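Local structure of sister chromatid cohesion protein (Chaetomium thermophilum, 5T8V) at residues A[102-107]-A[114-119]; A[165-170]-A[195-200]; A[686-691]-A[720-725]; A[729-734]-A[781-786]. The protein probably helps load cohesin onto chromatin as a member of the SCC2/Nipped-B family, this chain being its C-terminal fragment built of HEAT repeats. All blocks are in the same frame, centred on the assembly; numbering follows the deposited sequence.

Contact 1: residues A[102-107]-A[114-119]; sequences FSVQTS and EQWLEL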
loop_
_atom_site.group_PDB
_atom_site.type_symbol
_atom_site.label_atom_id
_atom_site.label_comp_id
_atom_site.label_asym_id
_atom_site.label_seq_id
_atom_site.Cartn_x
_atom_site.Cartn_y
_atom_site.Cartn_z
ATOM N N PHE A 102 52.315 23.939 -27.314
ATOM C CA PHE A 102 51.241 24.527 -28.104
ATOM C C PHE A 102 49.929 24.608 -27.332
ATOM O O PHE A 102 48.862 24.733 -27.944
ATOM C CB PHE A 102 51.044 23.736 -29.400
ATOM C CG PHE A 102 50.941 22.249 -29.197
ATOM C CD1 PHE A 102 49.763 21.672 -28.752
ATOM C CD2 PHE A 102 52.024 21.429 -29.460
ATOM C CE1 PHE A 102 49.671 20.306 -28.570
ATOM C CE2 PHE A 102 51.938 20.064 -29.282
ATOM C CZ PHE A 102 50.759 19.501 -28.836
ATOM N N SER A 103 49.987 24.549 -26.005
ATOM C CA SER A 103 48.776 24.570 -25.201
ATOM C C SER A 103 48.172 25.970 -25.159
ATOM O O SER A 103 48.873 26.981 -25.263
ATOM C CB SER A 103 49.071 24.088 -23.781
ATOM O OG SER A 103 50.060 24.893 -23.162
ATOM N N VAL A 104 46.857 26.015 -25.014
ATOM C CA VAL A 104 46.121 27.262 -24.846
ATOM C C VAL A 104 45.941 27.522 -23.359
ATOM O O VAL A 104 45.714 26.593 -22.575
ATOM C CB VAL A 104 44.764 27.196 -25.572
ATOM C CG1 VAL A 104 43.846 28.338 -25.140
ATOM C CG2 VAL A 104 44.969 27.232 -27.076
ATOM N N GLN A 105 46.040 28.788 -22.969
ATOM C CA GLN A 105 45.851 29.205 -21.588
ATOM C C GLN A 105 44.666 30.156 -21.499
ATOM O O GLN A 105 44.526 31.068 -22.318
ATOM C CB GLN A 105 47.113 29.879 -21.038
ATOM C CG GLN A 105 48.218 28.904 -20.663
ATOM C CD GLN A 105 47.844 28.029 -19.482
ATOM O OE1 GLN A 105 46.738 28.122 -18.950
ATOM N NE2 GLN A 105 48.767 27.171 -19.065
ATOM N N THR A 106 43.814 29.935 -20.496
ATOM C CA THR A 106 42.628 30.768 -20.336
ATOM C C THR A 106 42.996 32.225 -20.098
ATOM O O THR A 106 42.252 33.127 -20.499
ATOM C CB THR A 106 41.771 30.248 -19.182
ATOM O OG1 THR A 106 42.542 30.245 -17.974
ATOM C CG2 THR A 106 41.280 28.838 -19.475
ATOM N N SER A 107 44.135 32.475 -19.450
ATOM C CA SER A 107 44.570 33.844 -19.198
ATOM C C SER A 107 44.879 34.604 -20.481
ATOM O O SER A 107 44.855 35.839 -20.473
ATOM C CB SER A 107 45.807 33.840 -18.299
ATOM O OG SER A 107 46.345 35.144 -18.177
ATOM N N GLU A 114 47.334 35.143 -31.607
ATOM C CA GLU A 114 48.020 35.422 -32.864
ATOM C C GLU A 114 49.394 34.766 -32.890
ATOM O O GLU A 114 49.783 34.163 -33.896
ATOM C CB GLU A 114 48.148 36.928 -33.078
ATOM C CG GLU A 114 48.708 37.303 -34.441
ATOM C CD GLU A 114 49.314 38.690 -34.468
ATOM O OE1 GLU A 114 49.060 39.479 -33.531
ATOM O OE2 GLU A 114 50.053 38.988 -35.430
ATOM N N GLN A 115 50.145 34.885 -31.794
ATOM C CA GLN A 115 51.416 34.181 -31.686
ATOM C C GLN A 115 51.208 32.673 -31.636
ATOM O O GLN A 115 52.077 31.912 -32.078
ATOM C CB GLN A 115 52.165 34.664 -30.445
ATOM C CG GLN A 115 53.402 33.855 -30.088
ATOM C CD GLN A 115 54.200 34.487 -28.963
ATOM O OE1 GLN A 115 54.448 35.695 -28.964
ATOM N NE2 GLN A 115 54.599 33.675 -27.990
ATOM N N TRP A 116 50.066 32.227 -31.110
ATOM C CA TRP A 116 49.764 30.800 -31.081
ATOM C C TRP A 116 49.444 30.276 -32.476
ATOM O O TRP A 116 49.824 29.153 -32.826
ATOM C CB TRP A 116 48.598 30.545 -30.125
ATOM C CG TRP A 116 48.190 29.107 -30.011
ATOM C CD1 TRP A 116 48.849 28.120 -29.341
ATOM C CD2 TRP A 116 47.020 28.499 -30.571
ATOM N NE1 TRP A 116 48.166 26.934 -29.454
ATOM C CE2 TRP A 116 47.039 27.141 -30.204
ATOM C CE3 TRP A 116 45.958 28.972 -31.349
ATOM C CZ2 TRP A 116 46.040 26.249 -30.589
ATOM C CZ3 TRP A 116 44.968 28.085 -31.729
ATOM C CH2 TRP A 116 45.015 26.741 -31.349
ATOM N N LEU A 117 48.755 31.080 -33.288
ATOM C CA LEU A 117 48.332 30.652 -34.616
ATOM C C LEU A 117 49.502 30.415 -35.559
ATOM O O LEU A 117 49.316 29.788 -36.607
ATOM C CB LEU A 117 47.389 31.692 -35.223
ATOM C CG LEU A 117 45.946 31.649 -34.724
ATOM C CD1 LEU A 117 45.290 33.010 -34.842
ATOM C CD2 LEU A 117 45.161 30.620 -35.506
ATOM N N GLU A 118 50.694 30.906 -35.225
ATOM C CA GLU A 118 51.853 30.697 -36.081
ATOM C C GLU A 118 52.455 29.307 -35.922
ATOM O O GLU A 118 53.249 28.893 -36.773
ATOM C CB GLU A 118 52.909 31.763 -35.787
ATOM C CG GLU A 118 52.385 33.184 -35.947
ATOM C CD GLU A 118 53.478 34.230 -35.862
ATOM O OE1 GLU A 118 53.145 35.424 -35.712
ATOM O OE2 GLU A 118 54.669 33.859 -35.944
ATOM N N LEU A 119 52.090 28.580 -34.864
ATOM C CA LEU A 119 52.560 27.217 -34.669
ATOM C C LEU A 119 51.806 26.210 -35.525
ATOM O O LEU A 119 52.309 25.101 -35.739
ATOM C CB LEU A 119 52.417 26.816 -33.200
ATOM C CG LEU A 119 53.033 27.751 -32.159
ATOM C CD1 LEU A 119 52.508 27.410 -30.769
ATOM C CD2 LEU A 119 54.547 27.670 -32.198
#

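Contact 2: residues A[165-170]-A[195-200]; sequences GIIMPL and PLMTDA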
loop_
_atom_site.group_PDB
_atom_site.type_symbol
_atom_site.label_atom_id
_atom_site.label_comp_id
_atom_site.label_asym_id
_atom_site.label_seq_id
_atom_site.Cartn_x
_atom_site.Cartn_y
_atom_site.Cartn_z
ATOM N N GLY A 165 46.096 20.282 -23.854
ATOM C CA GLY A 165 46.436 21.658 -24.163
ATOM C C GLY A 165 45.528 22.385 -25.136
ATOM O O GLY A 165 45.613 23.611 -25.246
ATOM N N ILE A 166 44.662 21.664 -25.848
ATOM C CA ILE A 166 43.844 22.294 -26.881
ATOM C C ILE A 166 42.401 21.805 -26.810
ATOM O O ILE A 166 41.477 22.600 -26.611
ATOM C CB ILE A 166 44.448 22.041 -28.276
ATOM C CG1 ILE A 166 45.847 22.667 -28.348
ATOM C CG2 ILE A 166 43.540 22.613 -29.362
ATOM C CD1 ILE A 166 46.533 22.571 -29.699
ATOM N N ILE A 167 42.198 20.498 -26.974
ATOM C CA ILE A 167 40.845 19.961 -27.122
ATOM C C ILE A 167 40.010 20.275 -25.886
ATOM O O ILE A 167 38.937 20.888 -25.972
ATOM C CB ILE A 167 40.898 18.449 -27.399
ATOM C CG1 ILE A 167 41.720 18.168 -28.662
ATOM C CG2 ILE A 167 39.495 17.885 -27.566
ATOM C CD1 ILE A 167 42.126 16.720 -28.824
ATOM N N MET A 168 40.494 19.864 -24.714
ATOM C CA MET A 168 39.739 20.083 -23.484
ATOM C C MET A 168 39.564 21.563 -23.169
ATOM O O MET A 168 38.415 22.000 -22.979
ATOM C CB MET A 168 40.420 19.342 -22.329
ATOM C CG MET A 168 40.553 17.835 -22.544
ATOM S SD MET A 168 38.978 16.952 -22.571
ATOM C CE MET A 168 38.444 17.134 -20.872
ATOM N N PRO A 169 40.618 22.383 -23.104
ATOM C CA PRO A 169 40.398 23.806 -22.792
ATOM C C PRO A 169 39.528 24.523 -23.809
ATOM O O PRO A 169 38.820 25.470 -23.442
ATOM C CB PRO A 169 41.821 24.384 -22.750
ATOM C CG PRO A 169 42.671 23.402 -23.483
ATOM C CD PRO A 169 42.048 22.066 -23.254
ATOM N N LEU A 170 39.555 24.108 -25.078
ATOM C CA LEU A 170 38.674 24.724 -26.065
ATOM C C LEU A 170 37.225 24.321 -25.835
ATOM O O LEU A 170 36.321 25.159 -25.922
ATOM C CB LEU A 170 39.112 24.348 -27.479
ATOM C CG LEU A 170 40.229 25.201 -28.088
ATOM C CD1 LEU A 170 40.724 24.580 -29.381
ATOM C CD2 LEU A 170 39.749 26.617 -28.344
ATOM N N PRO A 195 40.590 22.582 -38.916
ATOM C CA PRO A 195 41.522 21.587 -39.476
ATOM C C PRO A 195 42.423 20.956 -38.429
ATOM O O PRO A 195 42.726 19.760 -38.516
ATOM C CB PRO A 195 42.317 22.400 -40.504
ATOM C CG PRO A 195 41.404 23.503 -40.892
ATOM C CD PRO A 195 40.634 23.853 -39.655
ATOM N N LEU A 196 42.858 21.733 -37.437
ATOM C CA LEU A 196 43.658 21.176 -36.352
ATOM C C LEU A 196 42.880 20.102 -35.600
ATOM O O LEU A 196 43.403 19.015 -35.322
ATOM C CB LEU A 196 44.089 22.297 -35.408
ATOM C CG LEU A 196 44.937 21.901 -34.202
ATOM C CD1 LEU A 196 46.300 21.399 -34.646
ATOM C CD2 LEU A 196 45.076 23.082 -33.267
ATOM N N MET A 197 41.621 20.393 -35.264
ATOM C CA MET A 197 40.782 19.407 -34.591
ATOM C C MET A 197 40.644 18.145 -35.431
ATOM O O MET A 197 40.780 17.028 -34.920
ATOM C CB MET A 197 39.405 20.005 -34.298
ATOM C CG MET A 197 39.437 21.234 -33.404
ATOM S SD MET A 197 40.222 20.920 -31.812
ATOM C CE MET A 197 39.072 21.745 -30.716
ATOM N N THR A 198 40.364 18.302 -36.727
ATOM C CA THR A 198 40.267 17.136 -37.599
ATOM C C THR A 198 41.555 16.323 -37.566
ATOM O O THR A 198 41.519 15.091 -37.469
ATOM C CB THR A 198 39.943 17.573 -39.028
ATOM O OG1 THR A 198 38.678 18.245 -39.048
ATOM C CG2 THR A 198 39.885 16.370 -39.975
ATOM N N ASP A 199 42.705 16.995 -37.642
ATOM C CA ASP A 199 43.981 16.292 -37.559
ATOM C C ASP A 199 44.073 15.482 -36.271
ATOM O O ASP A 199 44.477 14.312 -36.284
ATOM C CB ASP A 199 45.135 17.292 -37.648
ATOM C CG ASP A 199 45.154 18.045 -38.963
ATOM O OD1 ASP A 199 44.201 17.891 -39.758
ATOM O OD2 ASP A 199 46.119 18.800 -39.198
ATOM N N ALA A 200 43.692 16.090 -35.144
ATOM C CA ALA A 200 43.739 15.382 -33.868
ATOM C C ALA A 200 42.843 14.148 -33.889
ATOM O O ALA A 200 43.270 13.050 -33.510
ATOM C CB ALA A 200 43.341 16.325 -32.732
#

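Contact 3: residues A[686-691]-A[720-725]; sequences LEEKMT and NSNRVL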
loop_
_atom_site.group_PDB
_atom_site.type_symbol
_atom_site.label_atom_id
_atom_site.label_comp_id
_atom_site.label_asym_id
_atom_site.label_seq_id
_atom_site.Cartn_x
_atom_site.Cartn_y
_atom_site.Cartn_z
ATOM N N LEU A 686 -14.208 -3.260 -12.184
ATOM C CA LEU A 686 -13.847 -3.707 -10.843
ATOM C C LEU A 686 -14.669 -2.995 -9.781
ATOM O O LEU A 686 -14.910 -3.551 -8.702
ATOM C CB LEU A 686 -12.357 -3.468 -10.596
ATOM C CG LEU A 686 -11.386 -4.216 -11.507
ATOM C CD1 LEU A 686 -10.028 -3.544 -11.486
ATOM C CD2 LEU A 686 -11.272 -5.664 -11.080
ATOM N N GLU A 687 -15.112 -1.771 -10.075
ATOM C CA GLU A 687 -15.782 -0.926 -9.096
ATOM C C GLU A 687 -16.795 -1.699 -8.260
ATOM O O GLU A 687 -16.683 -1.762 -7.033
ATOM C CB GLU A 687 -16.458 0.243 -9.817
ATOM C CG GLU A 687 -17.067 1.273 -8.892
ATOM C CD GLU A 687 -17.288 2.606 -9.579
ATOM O OE1 GLU A 687 -16.291 3.298 -9.880
ATOM O OE2 GLU A 687 -18.461 2.956 -9.829
ATOM N N GLU A 688 -17.782 -2.316 -8.914
ATOM C CA GLU A 688 -18.863 -2.956 -8.172
ATOM C C GLU A 688 -18.336 -3.955 -7.151
ATOM O O GLU A 688 -18.848 -4.030 -6.028
ATOM C CB GLU A 688 -19.833 -3.643 -9.135
ATOM C CG GLU A 688 -20.948 -4.398 -8.422
ATOM C CD GLU A 688 -22.141 -4.676 -9.315
ATOM O OE1 GLU A 688 -21.977 -4.662 -10.555
ATOM O OE2 GLU A 688 -23.244 -4.904 -8.774
ATOM N N LYS A 689 -17.311 -4.727 -7.511
ATOM C CA LYS A 689 -16.825 -5.760 -6.605
ATOM C C LYS A 689 -15.830 -5.233 -5.580
ATOM O O LYS A 689 -15.493 -5.963 -4.642
ATOM C CB LYS A 689 -16.192 -6.908 -7.401
ATOM C CG LYS A 689 -14.691 -6.789 -7.644
ATOM C CD LYS A 689 -14.179 -7.954 -8.481
ATOM C CE LYS A 689 -12.708 -8.246 -8.200
ATOM N NZ LYS A 689 -12.480 -8.746 -6.808
ATOM N N MET A 690 -15.358 -3.995 -5.725
ATOM C CA MET A 690 -14.393 -3.432 -4.788
ATOM C C MET A 690 -15.023 -2.503 -3.760
ATOM O O MET A 690 -14.471 -2.352 -2.663
ATOM C CB MET A 690 -13.298 -2.678 -5.551
ATOM C CG MET A 690 -12.495 -3.569 -6.493
ATOM S SD MET A 690 -10.965 -2.819 -7.088
ATOM C CE MET A 690 -9.886 -3.110 -5.695
ATOM N N THR A 691 -16.166 -1.885 -4.072
ATOM C CA THR A 691 -16.824 -1.028 -3.089
ATOM C C THR A 691 -17.147 -1.797 -1.816
ATOM O O THR A 691 -17.127 -1.223 -0.721
ATOM C CB THR A 691 -18.111 -0.427 -3.659
ATOM O OG1 THR A 691 -19.076 -1.464 -3.866
ATOM C CG2 THR A 691 -17.849 0.276 -4.963
ATOM N N ASN A 720 -21.395 5.739 -9.783
ATOM C CA ASN A 720 -22.173 4.555 -10.120
ATOM C C ASN A 720 -23.648 4.777 -9.810
ATOM O O ASN A 720 -24.001 5.179 -8.697
ATOM C CB ASN A 720 -21.647 3.348 -9.345
ATOM C CG ASN A 720 -21.799 2.054 -10.108
ATOM O OD1 ASN A 720 -22.847 1.780 -10.688
ATOM N ND2 ASN A 720 -20.743 1.249 -10.117
ATOM N N SER A 721 -24.504 4.508 -10.794
ATOM C CA SER A 721 -25.947 4.622 -10.623
ATOM C C SER A 721 -26.584 3.336 -10.112
ATOM O O SER A 721 -27.808 3.293 -9.950
ATOM C CB SER A 721 -26.607 5.025 -11.946
ATOM O OG SER A 721 -26.346 4.068 -12.957
ATOM N N ASN A 722 -25.794 2.296 -9.861
ATOM C CA ASN A 722 -26.331 1.055 -9.319
ATOM C C ASN A 722 -27.008 1.321 -7.979
ATOM O O ASN A 722 -26.404 1.894 -7.067
ATOM C CB ASN A 722 -25.210 0.025 -9.163
ATOM C CG ASN A 722 -25.700 -1.305 -8.615
ATOM O OD1 ASN A 722 -26.406 -1.357 -7.608
ATOM N ND2 ASN A 722 -25.321 -2.391 -9.278
ATOM N N ARG A 723 -28.269 0.900 -7.863
ATOM C CA ARG A 723 -29.038 1.191 -6.658
ATOM C C ARG A 723 -28.587 0.341 -5.476
ATOM O O ARG A 723 -28.635 0.807 -4.332
ATOM C CB ARG A 723 -30.528 0.980 -6.930
ATOM C CG ARG A 723 -31.139 2.058 -7.808
ATOM C CD ARG A 723 -32.507 1.663 -8.327
ATOM N NE ARG A 723 -33.210 2.802 -8.912
ATOM C CZ ARG A 723 -34.314 2.709 -9.646
ATOM N NH1 ARG A 723 -34.851 1.524 -9.901
ATOM N NH2 ARG A 723 -34.880 3.806 -10.131
ATOM N N VAL A 724 -28.148 -0.893 -5.726
ATOM C CA VAL A 724 -27.671 -1.743 -4.639
ATOM C C VAL A 724 -26.413 -1.146 -4.019
ATOM O O VAL A 724 -26.320 -0.978 -2.795
ATOM C CB VAL A 724 -27.433 -3.178 -5.145
ATOM C CG1 VAL A 724 -27.059 -4.104 -3.992
ATOM C CG2 VAL A 724 -28.669 -3.707 -5.867
ATOM N N LEU A 725 -25.427 -0.811 -4.856
ATOM C CA LEU A 725 -24.238 -0.122 -4.370
ATOM C C LEU A 725 -24.619 1.138 -3.606
ATOM O O LEU A 725 -24.369 1.247 -2.403
ATOM C CB LEU A 725 -23.309 0.234 -5.532
ATOM C CG LEU A 725 -22.571 -0.879 -6.276
ATOM C CD1 LEU A 725 -21.475 -0.251 -7.125
ATOM C CD2 LEU A 725 -21.995 -1.932 -5.332
#

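Contact 4: residues A[729-734]-A[781-786]; sequences IANGLL and VQTVKR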
loop_
_atom_site.group_PDB
_atom_site.type_symbol
_atom_site.label_atom_id
_atom_site.label_comp_id
_atom_site.label_asym_id
_atom_site.label_seq_id
_atom_site.Cartn_x
_atom_site.Cartn_y
_atom_site.Cartn_z
ATOM N N ILE A 729 -23.663 1.957 0.260
ATOM C CA ILE A 729 -22.843 3.117 0.615
ATOM C C ILE A 729 -23.585 3.987 1.619
ATOM O O ILE A 729 -23.084 4.286 2.709
ATOM C CB ILE A 729 -22.477 3.929 -0.642
ATOM C CG1 ILE A 729 -21.802 3.060 -1.715
ATOM C CG2 ILE A 729 -21.584 5.111 -0.276
ATOM C CD1 ILE A 729 -20.461 2.521 -1.333
ATOM N N ALA A 730 -24.799 4.410 1.257
ATOM C CA ALA A 730 -25.555 5.317 2.113
ATOM C C ALA A 730 -25.839 4.686 3.468
ATOM O O ALA A 730 -25.847 5.378 4.493
ATOM C CB ALA A 730 -26.858 5.723 1.426
ATOM N N ASN A 731 -26.074 3.374 3.497
ATOM C CA ASN A 731 -26.341 2.706 4.766
ATOM C C ASN A 731 -25.114 2.736 5.668
ATOM O O ASN A 731 -25.229 3.004 6.870
ATOM C CB ASN A 731 -26.794 1.268 4.520
ATOM C CG ASN A 731 -27.357 0.617 5.766
ATOM O OD1 ASN A 731 -26.612 0.216 6.660
ATOM N ND2 ASN A 731 -28.680 0.509 5.834
ATOM N N GLY A 732 -23.930 2.472 5.109
ATOM C CA GLY A 732 -22.717 2.557 5.911
ATOM C C GLY A 732 -22.434 3.971 6.383
ATOM O O GLY A 732 -22.201 4.214 7.574
ATOM N N LEU A 733 -22.443 4.927 5.450
ATOM C CA LEU A 733 -22.258 6.329 5.807
ATOM C C LEU A 733 -23.178 6.729 6.950
ATOM O O LEU A 733 -22.741 7.333 7.935
ATOM C CB LEU A 733 -22.515 7.216 4.586
ATOM C CG LEU A 733 -21.412 7.267 3.531
ATOM C CD1 LEU A 733 -21.938 7.886 2.245
ATOM C CD2 LEU A 733 -20.222 8.053 4.046
ATOM N N LEU A 734 -24.465 6.398 6.831
ATOM C CA LEU A 734 -25.407 6.733 7.891
ATOM C C LEU A 734 -25.034 6.040 9.195
ATOM O O LEU A 734 -25.079 6.656 10.265
ATOM C CB LEU A 734 -26.827 6.368 7.468
ATOM C CG LEU A 734 -27.534 7.393 6.574
ATOM C CD1 LEU A 734 -28.732 6.788 5.855
ATOM C CD2 LEU A 734 -27.978 8.593 7.400
ATOM N N VAL A 781 -35.582 4.903 0.294
ATOM C CA VAL A 781 -36.388 3.758 0.711
ATOM C C VAL A 781 -35.528 2.503 0.771
ATOM O O VAL A 781 -35.534 1.771 1.768
ATOM C CB VAL A 781 -37.589 3.575 -0.236
ATOM C CG1 VAL A 781 -38.379 2.325 0.127
ATOM C CG2 VAL A 781 -38.494 4.794 -0.183
ATOM N N GLN A 782 -34.777 2.232 -0.297
ATOM C CA GLN A 782 -33.892 1.073 -0.299
ATOM C C GLN A 782 -32.895 1.141 0.849
ATOM O O GLN A 782 -32.608 0.125 1.494
ATOM C CB GLN A 782 -33.155 0.972 -1.633
ATOM C CG GLN A 782 -33.978 0.366 -2.760
ATOM C CD GLN A 782 -33.167 0.138 -4.026
ATOM O OE1 GLN A 782 -33.606 0.481 -5.124
ATOM N NE2 GLN A 782 -31.982 -0.450 -3.880
ATOM N N THR A 783 -32.361 2.333 1.125
ATOM C CA THR A 783 -31.339 2.460 2.160
ATOM C C THR A 783 -31.902 2.142 3.541
ATOM O O THR A 783 -31.269 1.422 4.321
ATOM C CB THR A 783 -30.738 3.865 2.133
ATOM O OG1 THR A 783 -30.199 4.131 0.831
ATOM C CG2 THR A 783 -29.624 4.000 3.172
ATOM N N VAL A 784 -33.086 2.666 3.870
ATOM C CA VAL A 784 -33.651 2.406 5.191
ATOM C C VAL A 784 -34.150 0.970 5.283
ATOM O O VAL A 784 -34.050 0.329 6.336
ATOM C CB VAL A 784 -34.765 3.419 5.522
ATOM C CG1 VAL A 784 -34.251 4.845 5.374
ATOM C CG2 VAL A 784 -35.997 3.192 4.652
ATOM N N LYS A 785 -34.697 0.439 4.186
ATOM C CA LYS A 785 -35.125 -0.956 4.178
ATOM C C LYS A 785 -33.942 -1.900 4.333
ATOM O O LYS A 785 -34.103 -3.016 4.838
ATOM C CB LYS A 785 -35.885 -1.269 2.887
ATOM C CG LYS A 785 -36.008 -2.758 2.574
ATOM C CD LYS A 785 -37.223 -3.046 1.704
ATOM C CE LYS A 785 -37.199 -4.457 1.134
ATOM N NZ LYS A 785 -36.405 -4.546 -0.129
ATOM N N ARG A 786 -32.752 -1.467 3.919
ATOM C CA ARG A 786 -31.589 -2.345 3.957
ATOM C C ARG A 786 -31.240 -2.744 5.386
ATOM O O ARG A 786 -31.116 -3.935 5.695
ATOM C CB ARG A 786 -30.402 -1.661 3.277
ATOM C CG ARG A 786 -29.078 -2.376 3.473
ATOM C CD ARG A 786 -28.001 -1.806 2.565
ATOM N NE ARG A 786 -28.169 -2.244 1.182
ATOM C CZ ARG A 786 -27.670 -3.371 0.683
ATOM N NH1 ARG A 786 -26.965 -4.193 1.449
ATOM N NH2 ARG A 786 -27.878 -3.683 -0.589
#

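Contact 1: residues A[102-107]-A[114-119]
A loop fastened to a short helix by a tryptophan side chain is the theme here: W116, on helix 112-117, reaches back to F102 and V104 in the connection that leads to that helix from helix 81-96, within the helical-repeat fragment of Scc2. The indole CG stands anti to the backbone N (chi1 180°), which carries the ring away from its own helix and across to the loop. Its NE1 donates a hydrogen bond to F102 O over 2.8 Å, and the bond is nearly straight, with an N-H...O angle of 165°. The acceptor lies close to the indole plane, at the ring edge, but the N-H comes to the oxygen from above the carbonyl plane of F102, about 48° out of it, rather than along a lone pair. V104 supplies the second grip. Its CG2 methyl lies over one face of the indole in a CH-pi contact, 4.0 Å from the centroid of the six-membered ring and offset toward the rim. One turn on from W116, the L119 CD1 methyl approaches the root of the F102 side chain, 4.2 Å from F102 CB. The phenyl ring itself leads away, to R161, L162 and I166 of helix 149-172. W108 meets the indole with its own steeply inclined ring, and L196 also touches it. The chemistry is thus of two kinds: the single N-H of a buried indole is satisfied by a loop carbonyl at the edge, while a methyl rests on the face, and the two together should fix how the ring is turned.

Contact 2: residues A[165-170]-A[195-200]
The segments 165-170 and 195-200 belong to two helices whose local axes cross at -115° and come no nearer than 11.1 Å, with I167 and M197 facing each other at the closest CA pair. Such a wide separation is bridged mainly by long apolar side chains. I166 and L196 reach for one another tip to tip, CD1 of the isoleucine 3.9 Å from CD2 of the leucine. Bends at chi2 (-58°) and chi3 fold the thioether chain of M197 toward the other helix and bring its CE methyl against L170, 4.2 Å from L170 CB and nearer still to CD1. M197 SD is 4.4 Å from I167 CG1, a looser contact. Farther along, I167 CD1 meets the single methyl of A200 at 4.1 Å. Every touching side chain is apolar and buried. Helix 149-172 is irregular here, with a wider pi-type turn at 165-167 and a kink at P169, whose ring nitrogen has no hydrogen to give to the preceding turn. Around this layer, helix 247-267 brings F253 to I167 and A200 and F250 to M197, helix 120-136 sets I127 against L196, and helix 218-232 places L231 on I167.

Contact 3: residues A[686-691]-A[720-725]
E687 leaves helix 685-696 with CG anti to the backbone N (chi1 -174°) and an extended chain beyond, and this carries its carboxylate to the amide of N720, in the turn between helices 703-719 and 723-735 of this HEAT-repeat region. N720 ND2 donates to E687 OE2 at 2.9 Å, a somewhat bent bond that meets the oxygen on its anti side. The carboxylate and amide planes stand 57° apart, and the other oxygen, OE1, forms a salt bridge with R719. The same amide works in both directions, since N720 OD1 accepts from N722 N at 3.1 Å, closing an Asx turn. N722 in turn is the N-cap of helix 723-735: its OD1 accepts from L725 N at 3.0 Å, and more weakly from V724 N. Swapping N720 for an alanine removes both ends of the amide, and would probably leave E687 OE2 without its mate across the contact and the turn before the cap less firmly held. On the more exposed side, E688 OE2 lies 3.3 Å from N722 ND2. Farther along helix 723-735, L725 crosses the side chains of E688 and T691 at about a right angle. Its CD1 comes within 3.9 Å of E688 CA, and its CD2 lies 3.8 Å from E688 O, the carbonyl to which T691 OG1 makes a weak hydrogen bond.

Contact 4: residues A[729-734]-A[781-786]
T783 O takes a hydrogen bond from N731 ND2 of the facing helix 723-735, at 3.1 Å, and a weak one from R786 N of its own helix 773-786. Both helices belong to the HEAT-repeat region with sequence similarity to PDS5, and here their segments cross at -61° with the axes 9.0 Å apart. The N731 bond is well formed. Its N-H...O angle is 149°, the acceptor lies in the amide plane, and the donor is tilted only modestly from the carbonyl plane of T783. Because N731 CG is anti to the backbone N, the amide extends across to the facing helix, where it also meets the aliphatic part of R786, with ND2 3.7 Å from R786 CG. N731 CB in turn sits 3.8 Å from R786 CD. The arginine thus touches N731 through its methylenes, while its guanidinium plane stands steeply to the amide. With a leucine in place of N731, the donor is gone, and T783 O would probably be left without its partner from the other helix. The rest is contact made by the T783 methyl, helped by the small A730. T783 OG1 bonds to L779 O in its own helix, and CG2, anti to the backbone N, faces helix 723-735; W756 touches both T783 and A730. That CG2 methyl lies among N731 N, L734 CD1 and A730 CB, the last of these 3.7 Å away.

In the fold
The four contacts form two local pairs far apart on one elongated chain. Contacts 1 and 2 have centres 12 Å apart and touch directly: V104 N lies 2.7 Å from G165 O, a probable hydrogen bond, and F102 CD1 packs on I166 CD1 at 3.5 Å. Contacts 3 and 4 have centres 14 Å apart and share helix 723-735, whose first turn is capped in contact 3 and whose later turns meet helix 773-786 in contact 4. V724 CG1 lies 3.5 Å from R786 NH2, and R723 forms a salt bridge with E775. The pairs never meet: the centres of contacts 1 and 4 are about 88 Å apart, on opposite sides of the chain's centre.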